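Local coordinates for general stress protein 26 (Bacillus anthracis, PDB 3EC6) that is of unknown function but binds flavin-adenine dinucleotide as a dimer with a fold of the pyridoxamine 5'-phosphate oxidase family, consistent with a flavin-dependent role, at residues L20-A31 with K52-H63. Residues are numbered along the deposited sequence; the frame is centred on the assembly and turned at random. Where two conformers were deposited one is given.
Sequences LSTVRNDKPHSA and KITDIENNPNVH. With FAD (flavin-adenine dinucleotide), chain B.
Lys52 NZ donates to three acceptors on the hairpin of strands 20-24 and 27-31, the nearest being His29 ND1 and Thr22 OG1, each 2.8 Å from it. Lysine suits this place because only a long chain carries an ammonium with several N-H groups from helix 52-58 to the buried strands. NZ lies in the plane of the His29 ring but above the carbonyl plane of Leu20, whose O it meets at 3.1 Å on the face opposite Ala31 N. Because His29 ND1 accepts, His29 NE2 carries the proton and donates to FAD O3B (2.9 Å), imidazole offering both roles. A hydroxyl can likewise accept and donate: Thr22 OG1, between the backbone N and carbonyl carbon (chi1 49°), donates to Asp55 OD2 at 2.6 Å. Arginine's planar donors hold that carboxylate side-on, Arg24 NE meeting the syn lone pair of Asp55 OD1 (2.7 Å) and NH2 meeting OD2 from the face opposite Thr22, with the planes 41° apart. Arg24 NH2 also donates to FAD O1P (2.7 Å), so Asp55 orients a guanidinium that meets the diphosphate; the positive charges of Arg24 and Lys52 would probably stabilise the ionised carboxylate. In this FMN-binding split-barrel fold, helix 51-58 packs against the antiparallel sheet beside the cofactor, and Lys52 N donates to FAD O2P. Farther out, Ser21 and His63 form a hydrogen-bonded antiparallel pair, Ser21 N to His63 O running at 174°. Compact, branched Val62 suits the buried side, its CB meeting Leu20 CD1 at 4.0 Å and CG1 lying alongside the Thr22 methyl. Where the strands diverge, a water accepts from Val23 N and donates to Asn59 O and Asn61 O.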
loop_
_atom_site.group_PDB
_atom_site.type_symbol
_atom_site.label_atom_id
_atom_site.label_comp_id
_atom_site.label_asym_id
_atom_site.label_seq_id
_atom_site.Cartn_x
_atom_site.Cartn_y
_atom_site.Cartn_z
ATOM N N LEU A 20 -0.393 3.289 -4.364
ATOM C CA LEU A 20 -0.560 2.621 -5.656
ATOM C C LEU A 20 0.262 1.348 -5.633
ATOM O O LEU A 20 1.503 1.413 -5.464
ATOM C CB LEU A 20 -0.008 3.550 -6.754
ATOM C CG LEU A 20 0.011 2.967 -8.182
ATOM C CD1 LEU A 20 -1.417 2.583 -8.667
ATOM C CD2 LEU A 20 0.648 3.963 -9.205
ATOM N N SER A 21 -0.405 0.214 -5.804
ATOM C CA SER A 21 0.329 -1.074 -5.825
ATOM C C SER A 21 0.288 -1.656 -7.236
ATOM O O SER A 21 -0.710 -1.582 -7.959
ATOM C CB SER A 21 -0.375 -2.047 -4.890
ATOM O OG SER A 21 -0.425 -1.444 -3.590
ATOM N N THR A 22 1.406 -2.252 -7.625
ATOM C CA THR A 22 1.605 -2.874 -8.927
ATOM C C THR A 22 2.304 -4.202 -8.707
ATOM O O THR A 22 2.656 -4.565 -7.556
ATOM C CB THR A 22 2.549 -1.997 -9.809
ATOM O OG1 THR A 22 3.723 -1.655 -9.026
ATOM C CG2 THR A 22 1.840 -0.699 -10.254
ATOM N N VAL A 23 2.416 -4.992 -9.791
ATOM C CA VAL A 23 3.218 -6.222 -9.775
ATOM C C VAL A 23 4.510 -5.973 -10.535
ATOM O O VAL A 23 4.466 -5.419 -11.642
ATOM C CB VAL A 23 2.471 -7.379 -10.441
ATOM C CG1 VAL A 23 3.350 -8.663 -10.420
ATOM C CG2 VAL A 23 1.160 -7.608 -9.766
ATOM N N ARG A 24 5.642 -6.349 -9.934
ATOM C CA ARG A 24 7.009 -6.000 -10.404
ATOM C C ARG A 24 7.750 -7.306 -10.375
ATOM O O ARG A 24 8.141 -7.796 -9.304
ATOM C CB ARG A 24 7.700 -4.986 -9.470
ATOM C CG ARG A 24 9.162 -4.644 -9.872
ATOM C CD ARG A 24 9.725 -3.409 -9.186
ATOM N NE ARG A 24 8.872 -2.275 -9.425
ATOM C CZ ARG A 24 8.944 -1.095 -8.801
ATOM N NH1 ARG A 24 9.897 -0.840 -7.903
ATOM N NH2 ARG A 24 8.061 -0.166 -9.123
ATOM N N ASN A 25 7.918 -7.894 -11.544
ATOM C CA ASN A 25 8.649 -9.156 -11.625
ATOM C C ASN A 25 8.037 -10.243 -10.740
ATOM O O ASN A 25 8.750 -10.932 -9.981
ATOM C CB ASN A 25 10.102 -8.915 -11.215
ATOM C CG ASN A 25 10.851 -8.123 -12.229
ATOM O OD1 ASN A 25 10.673 -8.314 -13.438
ATOM N ND2 ASN A 25 11.688 -7.199 -11.754
ATOM N N ASP A 26 6.706 -10.353 -10.783
ATOM C CA ASP A 26 6.001 -11.403 -10.053
ATOM C C ASP A 26 6.069 -11.190 -8.504
ATOM O O ASP A 26 5.936 -12.116 -7.709
ATOM C CB ASP A 26 6.605 -12.733 -10.475
ATOM C CG ASP A 26 5.652 -13.894 -10.336
ATOM O OD1 ASP A 26 4.436 -13.667 -10.152
ATOM O OD2 ASP A 26 6.125 -15.058 -10.418
ATOM N N LYS A 27 6.290 -9.947 -8.095
ATOM C CA LYS A 27 6.267 -9.583 -6.674
ATOM C C LYS A 27 5.477 -8.280 -6.538
ATOM O O LYS A 27 5.425 -7.489 -7.488
ATOM C CB LYS A 27 7.685 -9.334 -6.176
ATOM C CG LYS A 27 8.579 -10.553 -6.358
ATOM C CD LYS A 27 9.942 -10.293 -5.758
ATOM C CE LYS A 27 10.568 -9.000 -6.183
ATOM N NZ LYS A 27 12.017 -9.011 -5.734
ATOM N N PRO A 28 4.822 -8.078 -5.390
ATOM C CA PRO A 28 4.062 -6.844 -5.221
ATOM C C PRO A 28 4.987 -5.659 -4.889
ATOM O O PRO A 28 6.046 -5.804 -4.258
ATOM C CB PRO A 28 3.147 -7.144 -4.020
ATOM C CG PRO A 28 4.030 -8.085 -3.150
ATOM C CD PRO A 28 4.928 -8.883 -4.157
ATOM N N HIS A 29 4.572 -4.485 -5.334
ATOM C CA HIS A 29 5.270 -3.243 -4.994
ATOM C C HIS A 29 4.241 -2.177 -4.733
ATOM O O HIS A 29 3.301 -2.011 -5.520
ATOM C CB HIS A 29 6.146 -2.775 -6.134
ATOM C CG HIS A 29 6.863 -1.503 -5.810
ATOM N ND1 HIS A 29 6.328 -0.250 -6.063
ATOM C CD2 HIS A 29 8.065 -1.291 -5.211
ATOM C CE1 HIS A 29 7.190 0.675 -5.665
ATOM N NE2 HIS A 29 8.254 0.064 -5.149
ATOM N N SER A 30 4.466 -1.379 -3.705
ATOM C CA SER A 30 3.533 -0.316 -3.357
ATOM C C SER A 30 4.293 0.979 -3.137
ATOM O O SER A 30 5.370 0.977 -2.582
ATOM C CB SER A 30 2.782 -0.645 -2.080
ATOM O OG SER A 30 1.889 -1.718 -2.298
ATOM N N ALA A 31 3.676 2.091 -3.509
ATOM C CA ALA A 31 4.302 3.406 -3.332
ATOM C C ALA A 31 3.217 4.391 -2.916
ATOM O O ALA A 31 2.068 4.317 -3.387
ATOM C CB ALA A 31 4.960 3.870 -4.639
ATOM N N LYS A 52 7.316 2.275 -11.583
ATOM C CA LYS A 52 5.872 1.986 -11.613
ATOM C C LYS A 52 5.383 1.978 -13.048
ATOM O O LYS A 52 4.514 1.209 -13.404
ATOM C CB LYS A 52 5.069 3.025 -10.833
ATOM C CG LYS A 52 5.447 3.151 -9.379
ATOM C CD LYS A 52 5.251 1.825 -8.618
ATOM C CE LYS A 52 4.052 1.807 -7.770
ATOM N NZ LYS A 52 3.885 0.472 -7.140
ATOM N N ILE A 53 5.971 2.826 -13.885
ATOM C CA ILE A 53 5.615 2.808 -15.290
ATOM C C ILE A 53 6.068 1.519 -15.945
ATOM O O ILE A 53 5.318 0.932 -16.702
ATOM C CB ILE A 53 6.172 4.053 -16.043
ATOM C CG1 ILE A 53 5.704 5.395 -15.424
ATOM C CG2 ILE A 53 5.869 3.959 -17.542
ATOM C CD1 ILE A 53 4.236 5.655 -15.415
ATOM N N THR A 54 7.305 1.056 -15.670
ATOM C CA THR A 54 7.744 -0.233 -16.177
ATOM C C THR A 54 6.882 -1.399 -15.682
ATOM O O THR A 54 6.613 -2.330 -16.447
ATOM C CB THR A 54 9.217 -0.474 -15.782
ATOM O OG1 THR A 54 9.963 0.638 -16.287
ATOM C CG2 THR A 54 9.777 -1.779 -16.401
ATOM N N ASP A 55 6.467 -1.318 -14.408
ATOM C CA ASP A 55 5.596 -2.353 -13.811
ATOM C C ASP A 55 4.354 -2.439 -14.674
ATOM O O ASP A 55 3.994 -3.540 -15.132
ATOM C CB ASP A 55 5.141 -2.030 -12.389
ATOM C CG ASP A 55 6.240 -2.066 -11.383
ATOM O OD1 ASP A 55 7.341 -2.628 -11.667
ATOM O OD2 ASP A 55 5.999 -1.542 -10.290
ATOM N N ILE A 56 3.726 -1.265 -14.865
ATOM C CA ILE A 56 2.412 -1.169 -15.557
ATOM C C ILE A 56 2.622 -1.681 -16.975
ATOM O O ILE A 56 1.805 -2.417 -17.481
ATOM C CB ILE A 56 1.750 0.242 -15.439
ATOM C CG1 ILE A 56 1.305 0.484 -13.979
ATOM C CG2 ILE A 56 0.559 0.477 -16.428
ATOM C CD1 ILE A 56 0.926 1.915 -13.648
ATOM N N GLU A 57 3.724 -1.275 -17.609
ATOM C CA GLU A 57 4.136 -1.834 -18.916
ATOM C C GLU A 57 4.115 -3.355 -18.968
ATOM O O GLU A 57 3.821 -3.957 -20.014
ATOM C CB GLU A 57 5.545 -1.335 -19.328
ATOM C CG GLU A 57 5.630 0.111 -19.780
ATOM C CD GLU A 57 7.076 0.624 -19.910
ATOM O OE1 GLU A 57 8.015 -0.187 -19.947
ATOM O OE2 GLU A 57 7.263 1.842 -20.019
ATOM N N ASN A 58 4.447 -4.006 -17.855
ATOM C CA ASN A 58 4.491 -5.482 -17.805
ATOM C C ASN A 58 3.186 -6.223 -17.307
ATOM O O ASN A 58 2.865 -7.350 -17.673
ATOM C CB ASN A 58 5.757 -5.892 -17.019
ATOM C CG ASN A 58 7.054 -5.596 -17.814
ATOM O OD1 ASN A 58 7.307 -6.222 -18.877
ATOM N ND2 ASN A 58 7.859 -4.647 -17.333
ATOM N N ASN A 59 2.388 -5.514 -16.536
ATOM C CA ASN A 59 1.154 -6.071 -16.045
ATOM C C ASN A 59 0.322 -4.859 -15.717
ATOM O O ASN A 59 0.666 -4.086 -14.843
ATOM C CB ASN A 59 1.406 -6.913 -14.756
ATOM C CG ASN A 59 0.142 -7.536 -14.191
ATOM O OD1 ASN A 59 -0.965 -6.991 -14.317
ATOM N ND2 ASN A 59 0.294 -8.631 -13.462
ATOM N N PRO A 60 -0.824 -4.680 -16.415
ATOM C CA PRO A 60 -1.548 -3.426 -16.223
ATOM C C PRO A 60 -2.462 -3.361 -14.973
ATOM O O PRO A 60 -3.064 -2.309 -14.710
ATOM C CB PRO A 60 -2.449 -3.344 -17.483
ATOM C CG PRO A 60 -2.751 -4.730 -17.833
ATOM C CD PRO A 60 -1.437 -5.539 -17.456
ATOM N N ASN A 61 -2.569 -4.474 -14.246
ATOM C CA ASN A 61 -3.493 -4.532 -13.087
ATOM C C ASN A 61 -2.890 -3.809 -11.910
ATOM O O ASN A 61 -1.739 -4.070 -11.551
ATOM C CB ASN A 61 -3.725 -5.975 -12.676
ATOM C CG ASN A 61 -4.456 -6.752 -13.735
ATOM O OD1 ASN A 61 -3.828 -7.422 -14.564
ATOM N ND2 ASN A 61 -5.747 -6.642 -13.737
ATOM N N VAL A 62 -3.659 -2.881 -11.362
ATOM C CA VAL A 62 -3.167 -2.095 -10.203
ATOM C C VAL A 62 -4.206 -2.065 -9.124
ATOM O O VAL A 62 -5.361 -2.411 -9.320
ATOM C CB VAL A 62 -2.828 -0.625 -10.609
ATOM C CG1 VAL A 62 -1.747 -0.629 -11.693
ATOM C CG2 VAL A 62 -4.075 0.160 -11.054
ATOM N N HIS A 63 -3.771 -1.696 -7.936
ATOM C CA HIS A 63 -4.654 -1.649 -6.770
ATOM C C HIS A 63 -4.362 -0.319 -6.075
ATOM O O HIS A 63 -3.205 0.103 -5.994
ATOM C CB HIS A 63 -4.321 -2.831 -5.868
ATOM C CG HIS A 63 -5.192 -2.938 -4.664
ATOM N ND1 HIS A 63 -4.918 -2.227 -3.506
ATOM C CD2 HIS A 63 -6.358 -3.585 -4.456
ATOM C CE1 HIS A 63 -5.855 -2.491 -2.612
ATOM N NE2 HIS A 63 -6.745 -3.313 -3.156
HETATM P PA FAD B . 11.517 4.551 -8.711
HETATM O O1A FAD B . 11.402 4.299 -10.207
HETATM O O2A FAD B . 12.207 5.857 -8.362
HETATM O O5B FAD B . 12.439 3.417 -7.969
HETATM C C5B FAD B . 12.449 3.438 -6.561
HETATM C C4B FAD B . 11.947 2.059 -6.182
HETATM O O4B FAD B . 12.986 1.105 -6.487
HETATM C C3B FAD B . 11.637 2.010 -4.690
HETATM O O3B FAD B . 10.232 2.107 -4.455
HETATM C C2B FAD B . 12.321 0.715 -4.251
HETATM O O2B FAD B . 11.404 -0.366 -4.283
HETATM C C1B FAD B . 13.412 0.466 -5.295
HETATM N N9A FAD B . 14.709 1.050 -4.871
HETATM C C8A FAD B . 14.880 2.125 -4.027
HETATM N N7A FAD B . 16.207 2.353 -3.869
HETATM C C5A FAD B . 16.890 1.457 -4.606
HETATM C C6A FAD B . 18.261 1.274 -4.779
HETATM N N6A FAD B . 19.107 1.876 -3.928
HETATM N N1A FAD B . 18.682 0.240 -5.599
HETATM C C2A FAD B . 17.756 -0.585 -6.233
HETATM N N3A FAD B . 16.391 -0.389 -6.053
HETATM C C4A FAD B . 15.967 0.626 -5.247
HETATM N N1 FAD B . 6.150 10.209 -6.655
HETATM C C2 FAD B . 5.563 10.587 -7.845
HETATM O O2 FAD B . 6.238 10.379 -8.858
HETATM N N3 FAD B . 4.291 11.108 -7.887
HETATM C C4 FAD B . 3.580 11.314 -6.724
HETATM O O4 FAD B . 2.412 11.798 -6.775
HETATM C C4X FAD B . 4.182 11.001 -5.488
HETATM N N5 FAD B . 3.473 11.222 -4.319
HETATM C C5X FAD B . 4.084 10.911 -3.111
HETATM C C6 FAD B . 3.348 11.171 -1.940
HETATM C C7 FAD B . 3.952 10.823 -0.728
HETATM C C7M FAD B . 3.179 11.105 0.539
HETATM C C8 FAD B . 5.239 10.243 -0.685
HETATM C C8M FAD B . 5.906 9.834 0.619
HETATM C C9 FAD B . 5.933 9.946 -1.865
HETATM C C9A FAD B . 5.352 10.301 -3.098
HETATM N N10 FAD B . 6.037 10.039 -4.279
HETATM C C10 FAD B . 5.449 10.418 -5.486
HETATM C "C1'" FAD B . 7.325 9.288 -4.352
HETATM C "C2'" FAD B . 7.155 7.792 -4.657
HETATM O "O2'" FAD B . 6.363 7.150 -3.652
HETATM C "C3'" FAD B . 8.543 7.150 -4.621
HETATM O "O3'" FAD B . 9.346 7.855 -5.583
HETATM C "C4'" FAD B . 8.489 5.666 -4.958
HETATM O "O4'" FAD B . 9.754 4.991 -4.659
HETATM C "C5'" FAD B . 8.153 5.469 -6.446
HETATM O "O5'" FAD B . 8.174 4.079 -6.741
HETATM P P FAD B . 8.848 3.704 -8.156
HETATM O O1P FAD B . 9.084 2.201 -8.265
HETATM O O2P FAD B . 8.164 4.368 -9.317
HETATM O O3P FAD B . 10.212 4.481 -7.844
HETATM O O HOH W 1 -2.678 -0.184 -3.008
HETATM O O HOH W 2 0.973 -3.965 -12.104
#